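PDB 3UTN: thiosulfate sulfurtransferase TUM1 from Saccharomyces cerevisiae, which transfers persulfide sulfur from NFS1 to UBA4 for the 2-thiolation of wobble uridines in tRNA, and has thiosulfate-cyanide sulfurtransferase activity. Local coordinates for residues I30-F35 and N149-F154; V118-R121 and F125-P128; F192-S197 and K202-F207; V186-M191 and W310-L315. All coordinates share one frame; numbering follows the deposited sequence. Where two conformers were deposited one is given.

In the fold
TUM1 has two rhodanese domains, and the four contacts fall into two pairs. Contacts 1 and 2 belong to the N-terminal domain, with centres about 12 Å apart; they touch where R152 NH2, in the conformer given, probably hydrogen-bonds to R121 O. Contacts 3 and 4 lie in the C-terminal domain, about 11 Å apart between centres, share helix 188-196 and meet where V195 and F192 pack on W313. Contacts 1 and 3 are on opposite sides of the chain's centre, about 37 Å apart between centres. The side chain of the catalytic C282 is about 9 Å from that of F125 in contact 2 and about 10 Å from that of W313 in contact 4.

Contact 1: I30-F35 and N149-F154; sequences ISPKAF and NQYREF
P32 and Y151 bring the first turn of helix 32-41 against helix 148-153, with their CA atoms 5.1 Å apart and no hydrogen bond between the segments. The pyrrolidine ring of P32 presses on the backbone of the second helix at Y151: CG lies 3.5 Å from Y151 N, and CB lies 3.7 Å from Y151 CD1. With its CG anti to the backbone N (chi1 -170°), Y151 sends its phenol past the proline to F35. Y151 CE1 meets F35 CD2 at 3.4 Å, and F35 CD2 lies close to the plane of the tyrosine ring, at its edge. The two ring planes make an angle of 64°. Y151 OH passes 3.5 Å from F35 CE2 and is hydrogen-bonded to P157 O, so the phenol is fixed at its far end. S31 caps helix 32-41, its OG accepting from A34 N at 3.0 Å. An alanine in place of Y151 is likely to open a gap beside F35 and P32 and leave P157 O without its phenol partner. The join is therefore apolar between the two helices, and the single buried hydroxyl is satisfied by the chain beyond them.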
loop_
_atom_site.group_PDB
_atom_site.type_symbol
_atom_site.label_atom_id
_atom_site.label_comp_id
_atom_site.label_asym_id
_atom_site.label_seq_id
_atom_site.Cartn_x
_atom_site.Cartn_y
_atom_site.Cartn_z
ATOM N N ILE A 30 5.853 11.054 -4.765
ATOM C CA ILE A 30 6.761 11.826 -5.565
ATOM C C ILE A 30 6.338 11.615 -6.997
ATOM O O ILE A 30 6.101 10.486 -7.432
ATOM C CB ILE A 30 8.233 11.451 -5.299
ATOM C CG1 ILE A 30 9.169 12.496 -5.902
ATOM C CG2 ILE A 30 8.540 10.043 -5.776
ATOM C CD1 ILE A 30 10.596 12.361 -5.439
ATOM N N SER A 31 6.196 12.717 -7.710
ATOM C CA SER A 31 5.866 12.658 -9.109
ATOM C C SER A 31 7.134 12.258 -9.842
ATOM O O SER A 31 8.233 12.393 -9.302
ATOM C CB SER A 31 5.397 14.021 -9.594
ATOM O OG SER A 31 6.480 14.923 -9.566
ATOM N N PRO A 32 6.992 11.766 -11.075
ATOM C CA PRO A 32 8.168 11.496 -11.880
ATOM C C PRO A 32 9.084 12.710 -11.988
ATOM O O PRO A 32 10.298 12.573 -11.822
ATOM C CB PRO A 32 7.572 11.144 -13.236
ATOM C CG PRO A 32 6.283 10.499 -12.889
ATOM C CD PRO A 32 5.764 11.276 -11.721
ATOM N N LYS A 33 8.517 13.887 -12.238
ATOM C CA LYS A 33 9.347 15.082 -12.380
ATOM C C LYS A 33 10.085 15.402 -11.096
ATOM O O LYS A 33 11.278 15.676 -11.129
ATOM C CB LYS A 33 8.564 16.298 -12.886
ATOM C CG LYS A 33 7.573 16.916 -11.913
ATOM C CD LYS A 33 6.878 18.122 -12.541
ATOM C CE LYS A 33 6.603 17.892 -14.020
ATOM N NZ LYS A 33 5.587 18.825 -14.586
ATOM N N ALA A 34 9.378 15.342 -9.973
ATOM C CA ALA A 34 9.994 15.591 -8.683
ATOM C C ALA A 34 11.034 14.519 -8.437
ATOM O O ALA A 34 12.091 14.788 -7.889
ATOM C CB ALA A 34 8.955 15.594 -7.584
ATOM N N PHE A 35 10.735 13.303 -8.873
ATOM C CA PHE A 35 11.683 12.224 -8.728
ATOM C C PHE A 35 12.976 12.478 -9.486
ATOM O O PHE A 35 14.047 12.340 -8.921
ATOM C CB PHE A 35 11.085 10.888 -9.142
ATOM C CG PHE A 35 12.101 9.804 -9.261
ATOM C CD1 PHE A 35 12.642 9.214 -8.125
ATOM C CD2 PHE A 35 12.562 9.409 -10.506
ATOM C CE1 PHE A 35 13.591 8.216 -8.233
ATOM C CE2 PHE A 35 13.513 8.414 -10.618
ATOM C CZ PHE A 35 14.026 7.816 -9.478
ATOM N N ASN A 149 3.501 4.357 -13.926
ATOM C CA ASN A 149 2.718 4.467 -15.152
ATOM C C ASN A 149 3.001 5.783 -15.836
ATOM O O ASN A 149 3.326 5.821 -17.019
ATOM C CB ASN A 149 1.224 4.369 -14.868
ATOM C CG ASN A 149 0.782 2.956 -14.552
ATOM O OD1 ASN A 149 1.542 2.004 -14.711
ATOM N ND2 ASN A 149 -0.458 2.815 -14.115
ATOM N N GLN A 150 2.890 6.861 -15.072
ATOM C CA GLN A 150 3.074 8.192 -15.617
ATOM C C GLN A 150 4.526 8.393 -15.936
ATOM O O GLN A 150 4.872 8.964 -16.961
ATOM C CB GLN A 150 2.586 9.239 -14.630
ATOM C CG GLN A 150 1.077 9.278 -14.554
ATOM C CD GLN A 150 0.450 9.625 -15.886
ATOM O OE1 GLN A 150 0.029 10.755 -16.095
ATOM N NE2 GLN A 150 0.393 8.652 -16.797
ATOM N N TYR A 151 5.368 7.883 -15.048
ATOM C CA TYR A 151 6.790 7.879 -15.242
ATOM C C TYR A 151 7.132 7.306 -16.608
ATOM O O TYR A 151 7.904 7.899 -17.365
ATOM C CB TYR A 151 7.422 7.036 -14.145
ATOM C CG TYR A 151 8.906 7.132 -14.097
ATOM C CD1 TYR A 151 9.530 8.034 -13.246
ATOM C CD2 TYR A 151 9.692 6.320 -14.900
ATOM C CE1 TYR A 151 10.907 8.120 -13.194
ATOM C CE2 TYR A 151 11.065 6.406 -14.867
ATOM C CZ TYR A 151 11.665 7.307 -14.010
ATOM O OH TYR A 151 13.022 7.388 -13.967
ATOM N N ARG A 152 6.555 6.149 -16.918
ATOM C CA ARG A 152 6.804 5.513 -18.200
ATOM C C ARG A 152 6.104 6.261 -19.319
ATOM O O ARG A 152 6.710 6.537 -20.348
ATOM C CB ARG A 152 6.365 4.059 -18.178
ATOM C CG ARG A 152 7.352 3.149 -17.479
ATOM C CD ARG A 152 6.771 1.758 -17.357
ATOM N NE ARG A 152 5.559 1.760 -16.541
ATOM C CZ ARG A 152 4.961 0.660 -16.093
ATOM N NH1 ARG A 152 5.467 -0.535 -16.371
ATOM N NH2 ARG A 152 3.864 0.764 -15.362
ATOM N N GLU A 153 4.842 6.609 -19.101
ATOM C CA GLU A 153 4.058 7.324 -20.108
ATOM C C GLU A 153 4.804 8.551 -20.592
ATOM O O GLU A 153 4.869 8.815 -21.785
ATOM C CB GLU A 153 2.680 7.720 -19.571
ATOM C CG GLU A 153 1.875 8.588 -20.536
ATOM C CD GLU A 153 0.396 8.246 -20.557
ATOM O OE1 GLU A 153 -0.211 8.095 -19.470
ATOM O OE2 GLU A 153 -0.163 8.142 -21.675
ATOM N N PHE A 154 5.384 9.287 -19.653
ATOM C CA PHE A 154 6.071 10.515 -19.990
ATOM C C PHE A 154 7.567 10.309 -20.142
ATOM O O PHE A 154 8.341 11.262 -20.116
ATOM C CB PHE A 154 5.687 11.616 -19.005
ATOM C CG PHE A 154 4.259 12.032 -19.140
ATOM C CD1 PHE A 154 3.889 12.984 -20.086
ATOM C CD2 PHE A 154 3.270 11.425 -18.377
ATOM C CE1 PHE A 154 2.560 13.350 -20.237
ATOM C CE2 PHE A 154 1.939 11.786 -18.526
ATOM C CZ PHE A 154 1.584 12.751 -19.456
#

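Contact 2: V118-R121 and F125-P128; sequences VYDR and FSSP
In the N-terminal rhodanese domain, D120 grips the start of helix 127-136 across the turn that follows strand 115-119, the first connection of a beta-alpha-beta unit completed by strand 141-145. In the C-terminal domain the catalytic C282 likewise comes directly after the fourth strand, 278-281, so this turn probably corresponds to the active-site loop there, with an aspartate at the place of the cysteine. A single oxygen, D120 OD2, gathers three successive backbone N-H groups. F125 N, 2.7 Å from D120 OD2, comes in on the syn side of the carboxylate. S126 N lies 2.6 Å from D120 OD2 and meets it almost head-on along the C-O bond. S127 N, at 2.7 Å from D120 OD2, makes the straightest bond (164°), reaching the anti side 31° out of the carboxylate plane. The other oxygen, D120 OD1, accepts from G123 N, so both oxygens fasten the turn. The carboxylate reaches this ring of donors because CG stands between the backbone N and the carbonyl carbon (chi1 62°). An asparagine here would probably lose part of this grip, since an amide nitrogen at either end of the group would leave some of the N-H groups without an acceptor. The converging amides and the nearby helix start would probably stabilise a negative charge on D120. S126 OG turns instead to A52 O. Two residues before D120, V118 CG1 lies 3.6 Å from S127 CB.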
loop_
_atom_site.group_PDB
_atom_site.type_symbol
_atom_site.label_atom_id
_atom_site.label_comp_id
_atom_site.label_asym_id
_atom_site.label_seq_id
_atom_site.Cartn_x
_atom_site.Cartn_y
_atom_site.Cartn_z
ATOM N N VAL A 118 9.479 4.262 -4.222
ATOM C CA VAL A 118 8.769 3.057 -4.490
ATOM C C VAL A 118 7.868 3.292 -5.664
ATOM O O VAL A 118 7.256 4.341 -5.801
ATOM C CB VAL A 118 7.933 2.634 -3.292
ATOM C CG1 VAL A 118 7.255 1.316 -3.598
ATOM C CG2 VAL A 118 8.828 2.506 -2.076
ATOM N N TYR A 119 7.792 2.294 -6.515
ATOM C CA TYR A 119 6.852 2.346 -7.587
ATOM C C TYR A 119 6.450 0.930 -7.856
ATOM O O TYR A 119 7.010 -0.009 -7.297
ATOM C CB TYR A 119 7.488 2.981 -8.814
ATOM C CG TYR A 119 8.663 2.234 -9.382
ATOM C CD1 TYR A 119 9.936 2.353 -8.823
ATOM C CD2 TYR A 119 8.504 1.412 -10.485
ATOM C CE1 TYR A 119 11.011 1.670 -9.358
ATOM C CE2 TYR A 119 9.571 0.738 -11.033
ATOM C CZ TYR A 119 10.816 0.872 -10.469
ATOM O OH TYR A 119 11.857 0.193 -11.024
ATOM N N ASP A 120 5.455 0.782 -8.701
ATOM C CA ASP A 120 5.118 -0.522 -9.191
ATOM C C ASP A 120 4.667 -0.341 -10.617
ATOM O O ASP A 120 4.445 0.788 -11.060
ATOM C CB ASP A 120 4.063 -1.187 -8.302
ATOM C CG ASP A 120 2.764 -0.428 -8.253
ATOM O OD1 ASP A 120 2.423 0.279 -9.219
ATOM O OD2 ASP A 120 2.059 -0.561 -7.241
ATOM N N ARG A 121 4.542 -1.440 -11.339
ATOM C CA ARG A 121 4.207 -1.357 -12.745
ATOM C C ARG A 121 2.724 -1.224 -12.967
ATOM O O ARG A 121 2.290 -0.902 -14.065
ATOM C CB ARG A 121 4.743 -2.569 -13.478
ATOM C CG ARG A 121 6.243 -2.612 -13.413
ATOM C CD ARG A 121 6.803 -3.855 -14.053
ATOM N NE ARG A 121 8.246 -3.843 -13.894
ATOM C CZ ARG A 121 9.070 -3.101 -14.624
ATOM N NH1 ARG A 121 8.596 -2.316 -15.576
ATOM N NH2 ARG A 121 10.371 -3.148 -14.398
ATOM N N PHE A 125 -0.448 0.263 -6.843
ATOM C CA PHE A 125 -1.157 -0.933 -6.530
ATOM C C PHE A 125 -0.493 -1.589 -5.339
ATOM O O PHE A 125 -1.093 -1.706 -4.291
ATOM C CB PHE A 125 -1.154 -1.845 -7.737
ATOM C CG PHE A 125 -1.967 -3.080 -7.556
ATOM C CD1 PHE A 125 -1.353 -4.317 -7.500
ATOM C CD2 PHE A 125 -3.350 -3.008 -7.443
ATOM C CE1 PHE A 125 -2.100 -5.471 -7.333
ATOM C CE2 PHE A 125 -4.105 -4.158 -7.277
ATOM C CZ PHE A 125 -3.477 -5.392 -7.223
ATOM N N SER A 126 0.757 -1.993 -5.505
ATOM C CA SER A 126 1.510 -2.605 -4.423
ATOM C C SER A 126 2.552 -1.639 -3.907
ATOM O O SER A 126 3.081 -1.799 -2.811
ATOM C CB SER A 126 2.200 -3.856 -4.937
ATOM O OG SER A 126 2.937 -3.559 -6.111
ATOM N N SER A 127 2.873 -0.643 -4.719
ATOM C CA SER A 127 3.883 0.317 -4.330
ATOM C C SER A 127 3.490 1.066 -3.062
ATOM O O SER A 127 4.336 1.260 -2.205
ATOM C CB SER A 127 4.219 1.273 -5.468
ATOM O OG SER A 127 3.071 1.954 -5.910
ATOM N N PRO A 128 2.204 1.455 -2.913
ATOM C CA PRO A 128 1.882 2.146 -1.674
ATOM C C PRO A 128 2.138 1.240 -0.489
ATOM O O PRO A 128 2.742 1.668 0.485
ATOM C CB PRO A 128 0.389 2.446 -1.814
ATOM C CG PRO A 128 0.150 2.455 -3.283
ATOM C CD PRO A 128 1.018 1.346 -3.780
#

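Contact 3: F192-S197 and K202-F207; sequences FQLVKS and KKFNAF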
loop_
_atom_site.group_PDB
_atom_site.type_symbol
_atom_site.label_atom_id
_atom_site.label_comp_id
_atom_site.label_asym_id
_atom_site.label_seq_id
_atom_site.Cartn_x
_atom_site.Cartn_y
_atom_site.Cartn_z
ATOM N N PHE A 192 -11.367 -6.196 15.871
ATOM C CA PHE A 192 -12.450 -6.984 16.393
ATOM C C PHE A 192 -13.117 -6.301 17.570
ATOM O O PHE A 192 -14.328 -6.209 17.601
ATOM C CB PHE A 192 -12.007 -8.387 16.777
ATOM C CG PHE A 192 -13.145 -9.259 17.168
ATOM C CD1 PHE A 192 -14.082 -9.644 16.221
ATOM C CD2 PHE A 192 -13.319 -9.651 18.488
ATOM C CE1 PHE A 192 -15.153 -10.436 16.576
ATOM C CE2 PHE A 192 -14.392 -10.443 18.850
ATOM C CZ PHE A 192 -15.312 -10.835 17.892
ATOM N N GLN A 193 -12.323 -5.813 18.519
ATOM C CA GLN A 193 -12.879 -5.102 19.670
ATOM C C GLN A 193 -13.705 -3.914 19.208
ATOM O O GLN A 193 -14.818 -3.715 19.676
ATOM C CB GLN A 193 -11.789 -4.655 20.651
ATOM C CG GLN A 193 -12.309 -3.893 21.871
ATOM C CD GLN A 193 -13.493 -4.565 22.572
ATOM O OE1 GLN A 193 -13.699 -5.779 22.475
ATOM N NE2 GLN A 193 -14.275 -3.767 23.291
ATOM N N LEU A 194 -13.158 -3.143 18.274
ATOM C CA LEU A 194 -13.867 -1.999 17.726
ATOM C C LEU A 194 -15.194 -2.412 17.133
ATOM O O LEU A 194 -16.205 -1.746 17.328
ATOM C CB LEU A 194 -13.014 -1.294 16.672
ATOM C CG LEU A 194 -11.855 -0.506 17.274
ATOM C CD1 LEU A 194 -10.867 -0.147 16.182
ATOM C CD2 LEU A 194 -12.368 0.720 18.021
ATOM N N VAL A 195 -15.184 -3.528 16.420
ATOM C CA VAL A 195 -16.386 -4.017 15.783
ATOM C C VAL A 195 -17.289 -4.684 16.805
ATOM O O VAL A 195 -18.489 -4.441 16.817
ATOM C CB VAL A 195 -16.056 -4.987 14.642
ATOM C CG1 VAL A 195 -17.325 -5.602 14.080
ATOM C CG2 VAL A 195 -15.302 -4.245 13.556
ATOM N N LYS A 196 -16.697 -5.522 17.651
ATOM C CA LYS A 196 -17.436 -6.178 18.723
ATOM C C LYS A 196 -18.106 -5.136 19.603
ATOM O O LYS A 196 -19.258 -5.297 19.977
ATOM C CB LYS A 196 -16.516 -7.068 19.557
ATOM C CG LYS A 196 -17.238 -7.846 20.640
ATOM C CD LYS A 196 -16.285 -8.748 21.404
ATOM C CE LYS A 196 -17.024 -9.535 22.477
ATOM N NZ LYS A 196 -18.239 -10.211 21.942
ATOM N N SER A 197 -17.385 -4.064 19.916
ATOM C CA SER A 197 -17.930 -2.990 20.742
ATOM C C SER A 197 -18.851 -2.062 19.957
ATOM O O SER A 197 -19.484 -1.182 20.537
ATOM C CB SER A 197 -16.807 -2.189 21.392
ATOM O OG SER A 197 -16.028 -1.551 20.401
ATOM N N LYS A 202 -17.950 4.439 14.940
ATOM C CA LYS A 202 -18.022 5.530 15.910
ATOM C C LYS A 202 -16.664 6.186 16.103
ATOM O O LYS A 202 -16.550 7.406 16.067
ATOM C CB LYS A 202 -18.531 5.029 17.264
ATOM C CG LYS A 202 -20.035 4.832 17.362
ATOM C CD LYS A 202 -20.423 4.328 18.748
ATOM C CE LYS A 202 -21.902 3.974 18.833
ATOM N NZ LYS A 202 -22.223 2.707 18.118
ATOM N N LYS A 203 -15.639 5.366 16.309
ATOM C CA LYS A 203 -14.314 5.870 16.621
ATOM C C LYS A 203 -13.473 6.098 15.374
ATOM O O LYS A 203 -12.511 6.851 15.412
ATOM C CB LYS A 203 -13.575 4.935 17.586
ATOM C CG LYS A 203 -14.272 4.706 18.921
ATOM C CD LYS A 203 -13.323 4.918 20.095
ATOM C CE LYS A 203 -12.274 3.822 20.220
ATOM N NZ LYS A 203 -12.801 2.610 20.910
ATOM N N PHE A 204 -13.832 5.444 14.273
ATOM C CA PHE A 204 -13.004 5.485 13.075
ATOM C C PHE A 204 -13.789 5.639 11.801
ATOM O O PHE A 204 -14.923 5.188 11.683
ATOM C CB PHE A 204 -12.152 4.216 12.951
ATOM C CG PHE A 204 -11.176 4.038 14.064
ATOM C CD1 PHE A 204 -11.528 3.332 15.203
ATOM C CD2 PHE A 204 -9.903 4.581 13.981
ATOM C CE1 PHE A 204 -10.628 3.177 16.243
ATOM C CE2 PHE A 204 -8.997 4.423 15.014
ATOM C CZ PHE A 204 -9.360 3.722 16.149
ATOM N N ASN A 205 -13.151 6.287 10.841
ATOM C CA ASN A 205 -13.496 6.097 9.462
ATOM C C ASN A 205 -12.824 4.795 9.113
ATOM O O ASN A 205 -11.606 4.676 9.181
ATOM C CB ASN A 205 -12.925 7.221 8.625
ATOM C CG ASN A 205 -13.286 8.574 9.176
ATOM O OD1 ASN A 205 -14.460 8.902 9.282
ATOM N ND2 ASN A 205 -12.282 9.351 9.557
ATOM N N ALA A 206 -13.617 3.792 8.801
ATOM C CA ALA A 206 -13.035 2.512 8.500
ATOM C C ALA A 206 -13.373 2.220 7.066
ATOM O O ALA A 206 -14.530 2.034 6.708
ATOM C CB ALA A 206 -13.552 1.444 9.442
ATOM N N PHE A 207 -12.351 2.240 6.231
ATOM C CA PHE A 207 -12.559 2.054 4.820
ATOM C C PHE A 207 -11.980 0.765 4.356
ATOM O O PHE A 207 -10.903 0.349 4.771
ATOM C CB PHE A 207 -11.969 3.197 4.025
ATOM C CG PHE A 207 -12.588 4.506 4.345
ATOM C CD1 PHE A 207 -13.879 4.795 3.930
ATOM C CD2 PHE A 207 -11.889 5.441 5.082
ATOM C CE1 PHE A 207 -14.463 6.009 4.243
ATOM C CE2 PHE A 207 -12.460 6.658 5.390
ATOM C CZ PHE A 207 -13.748 6.943 4.970
#
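L194 and K203 carry the nearest CA atoms of the two segments, 8.0 Å apart, so helix 188-196 and the chain leading into strand 205-208 are bridged by side chains alone. L194 does most of the work. Chi1 of -73° turns its CG away from the carbonyl carbon, and the branch then faces F204. CD1 lies 3.3 Å from F204 CE1, and CD2 is 3.5 Å from the same ring carbon; both methyls come from one side of the ring plane, CD1 standing farther from it than CD2, and the side chains run nearly perpendicular. K203 adds a partial lid over L194: its chain is bent at chi2, chi3 and chi4, and K203 NZ ends 3.5 Å from L194 CD2 while forming a salt bridge to E199. Toward the end of segment 192-197, S197 OG (2.6 Å) and S197 N both donate to Q193 O, arriving from opposite faces of the carbonyl plane. L194 and F204 also both rest on I279 of strand 278-281. The contact thus lies on the beta-alpha-beta crossover of the C-terminal rhodanese fold, where helices 188-196 and 200-203 link edge strand 185-186 to strand 205-208 of the parallel sheet, passing over strands 303-306 and 278-281.

Contact 4: V186-M191 and W310-L315; sequences VDYEEM and WTEWVL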
loop_
_atom_site.group_PDB
_atom_site.type_symbol
_atom_site.label_atom_id
_atom_site.label_comp_id
_atom_site.label_asym_id
_atom_site.label_seq_id
_atom_site.Cartn_x
_atom_site.Cartn_y
_atom_site.Cartn_z
ATOM N N VAL A 186 -3.568 -1.484 12.342
ATOM C CA VAL A 186 -4.565 -1.944 13.276
ATOM C C VAL A 186 -4.461 -3.449 13.269
ATOM O O VAL A 186 -4.475 -4.074 12.213
ATOM C CB VAL A 186 -5.988 -1.547 12.872
ATOM C CG1 VAL A 186 -6.909 -1.690 14.069
ATOM C CG2 VAL A 186 -6.016 -0.122 12.352
ATOM N N ASP A 187 -4.315 -4.022 14.453
ATOM C CA ASP A 187 -4.292 -5.457 14.586
ATOM C C ASP A 187 -5.721 -5.942 14.678
ATOM O O ASP A 187 -6.639 -5.163 14.949
ATOM C CB ASP A 187 -3.491 -5.870 15.820
ATOM C CG ASP A 187 -2.007 -5.614 15.663
ATOM O OD1 ASP A 187 -1.543 -5.413 14.518
ATOM O OD2 ASP A 187 -1.300 -5.622 16.691
ATOM N N TYR A 188 -5.903 -7.232 14.432
ATOM C CA TYR A 188 -7.211 -7.838 14.485
ATOM C C TYR A 188 -7.890 -7.588 15.823
ATOM O O TYR A 188 -9.073 -7.262 15.865
ATOM C CB TYR A 188 -7.118 -9.336 14.259
ATOM C CG TYR A 188 -8.446 -10.000 14.443
ATOM C CD1 TYR A 188 -9.428 -9.896 13.465
ATOM C CD2 TYR A 188 -8.742 -10.700 15.614
ATOM C CE1 TYR A 188 -10.658 -10.494 13.631
ATOM C CE2 TYR A 188 -9.972 -11.304 15.787
ATOM C CZ TYR A 188 -10.922 -11.196 14.792
ATOM O OH TYR A 188 -12.144 -11.788 14.948
ATOM N N GLU A 189 -7.131 -7.762 16.903
ATOM C CA GLU A 189 -7.636 -7.584 18.259
ATOM C C GLU A 189 -8.387 -6.263 18.354
ATOM O O GLU A 189 -9.553 -6.231 18.737
ATOM C CB GLU A 189 -6.489 -7.641 19.279
ATOM C CG GLU A 189 -6.927 -7.509 20.736
ATOM C CD GLU A 189 -5.820 -7.817 21.733
ATOM O OE1 GLU A 189 -4.663 -7.394 21.509
ATOM O OE2 GLU A 189 -6.110 -8.479 22.754
ATOM N N GLU A 190 -7.725 -5.182 17.960
ATOM C CA GLU A 190 -8.346 -3.875 17.996
ATOM C C GLU A 190 -9.516 -3.794 17.034
ATOM O O GLU A 190 -10.577 -3.307 17.397
ATOM C CB GLU A 190 -7.339 -2.787 17.673
ATOM C CG GLU A 190 -7.894 -1.397 17.898
ATOM C CD GLU A 190 -6.955 -0.322 17.422
ATOM O OE1 GLU A 190 -5.793 -0.645 17.114
ATOM O OE2 GLU A 190 -7.382 0.845 17.346
ATOM N N MET A 191 -9.312 -4.270 15.809
ATOM C CA MET A 191 -10.376 -4.283 14.816
ATOM C C MET A 191 -11.593 -4.996 15.359
ATOM O O MET A 191 -12.700 -4.473 15.324
ATOM C CB MET A 191 -9.918 -4.981 13.541
ATOM C CG MET A 191 -9.156 -4.066 12.620
ATOM S SD MET A 191 -10.067 -2.555 12.278
ATOM C CE MET A 191 -11.363 -3.121 11.187
ATOM N N TRP A 310 -9.651 -7.991 5.351
ATOM C CA TRP A 310 -10.836 -8.802 5.250
ATOM C C TRP A 310 -10.552 -10.258 5.442
ATOM O O TRP A 310 -11.288 -10.951 6.139
ATOM C CB TRP A 310 -11.510 -8.575 3.916
ATOM C CG TRP A 310 -12.777 -9.355 3.818
ATOM C CD1 TRP A 310 -13.098 -10.338 2.902
ATOM C CD2 TRP A 310 -13.928 -9.267 4.708
ATOM N NE1 TRP A 310 -14.350 -10.833 3.141
ATOM C CE2 TRP A 310 -14.902 -10.233 4.210
ATOM C CE3 TRP A 310 -14.245 -8.499 5.820
ATOM C CZ2 TRP A 310 -16.131 -10.415 4.820
ATOM C CZ3 TRP A 310 -15.479 -8.698 6.427
ATOM C CH2 TRP A 310 -16.401 -9.628 5.937
ATOM N N THR A 311 -9.467 -10.723 4.837
ATOM C CA THR A 311 -9.091 -12.124 4.915
ATOM C C THR A 311 -8.917 -12.570 6.352
ATOM O O THR A 311 -9.559 -13.522 6.798
ATOM C CB THR A 311 -7.806 -12.398 4.133
ATOM O OG1 THR A 311 -8.028 -12.053 2.762
ATOM C CG2 THR A 311 -7.433 -13.864 4.242
ATOM N N GLU A 312 -8.052 -11.875 7.077
ATOM C CA GLU A 312 -7.851 -12.199 8.466
ATOM C C GLU A 312 -9.144 -11.997 9.221
ATOM O O GLU A 312 -9.497 -12.803 10.076
ATOM C CB GLU A 312 -6.769 -11.336 9.078
ATOM C CG GLU A 312 -6.480 -11.713 10.510
ATOM C CD GLU A 312 -5.844 -10.596 11.286
ATOM O OE1 GLU A 312 -6.292 -9.435 11.152
ATOM O OE2 GLU A 312 -4.903 -10.887 12.042
ATOM N N TRP A 313 -9.846 -10.916 8.898
ATOM C CA TRP A 313 -11.099 -10.620 9.554
ATOM C C TRP A 313 -12.018 -11.801 9.516
ATOM O O TRP A 313 -12.490 -12.257 10.552
ATOM C CB TRP A 313 -11.801 -9.441 8.913
ATOM C CG TRP A 313 -13.073 -9.187 9.646
ATOM C CD1 TRP A 313 -14.356 -9.547 9.276
ATOM C CD2 TRP A 313 -13.210 -8.567 10.960
ATOM N NE1 TRP A 313 -15.258 -9.169 10.229
ATOM C CE2 TRP A 313 -14.634 -8.578 11.268
ATOM C CE3 TRP A 313 -12.323 -8.001 11.868
ATOM C CZ2 TRP A 313 -15.131 -8.043 12.441
ATOM C CZ3 TRP A 313 -12.835 -7.472 13.049
ATOM C CH2 TRP A 313 -14.205 -7.499 13.327
ATOM N N VAL A 314 -12.283 -12.289 8.311
ATOM C CA VAL A 314 -13.168 -13.425 8.107
ATOM C C VAL A 314 -12.644 -14.658 8.816
ATOM O O VAL A 314 -13.371 -15.297 9.581
ATOM C CB VAL A 314 -13.344 -13.727 6.616
ATOM C CG1 VAL A 314 -13.970 -15.099 6.409
ATOM C CG2 VAL A 314 -14.210 -12.657 6.002
ATOM N N LEU A 315 -11.377 -14.970 8.571
ATOM C CA LEU A 315 -10.767 -16.175 9.118
ATOM C C LEU A 315 -10.771 -16.194 10.636
ATOM O O LEU A 315 -10.971 -17.241 11.242
ATOM C CB LEU A 315 -9.349 -16.353 8.584
ATOM C CG LEU A 315 -9.282 -16.829 7.133
ATOM C CD1 LEU A 315 -7.850 -16.850 6.626
ATOM C CD2 LEU A 315 -9.934 -18.198 6.986
HETATM O O HOH W 1 -4.153 -8.428 12.805
#
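Y188 lies against E312 with its CB and against W313 with its ring carbon CE1, its ring turned 54° from the plane of the indole's six-membered ring. The centroids of those two rings are 5.4 Å apart, and the closest touch is Y188 CE1 to W313 CE3, 3.5 Å. Both side chains leave their helices with CG anti to the backbone N (chi1 174° in Y188) and then run at about a right angle. The indole continues toward M191, whose backbone C sits at the ring edge, 3.6 Å from W313 CZ3. At the root of the Y188 side chain, the E312 carboxylate lies 66° from the phenol plane, with OE1 3.2 Å from Y188 CB. A water ties the same pair together, accepting from Y188 N at 2.7 Å and donating to E312 OE2. Hydrogen bonds hold Y188 OH to S317 OG, W313 NE1 to W321 O and E312 OE1 to Y306 OH; E312 OE2 forms a salt bridge with K316 NZ. Helices 188-196 and 309-317, which follow the neighbouring parallel strands 185-186 and 303-306, pack here as in the alpha/beta rhodanese fold, and W310 in the second helix shares a backbone hydrogen bond with the catalytic C282.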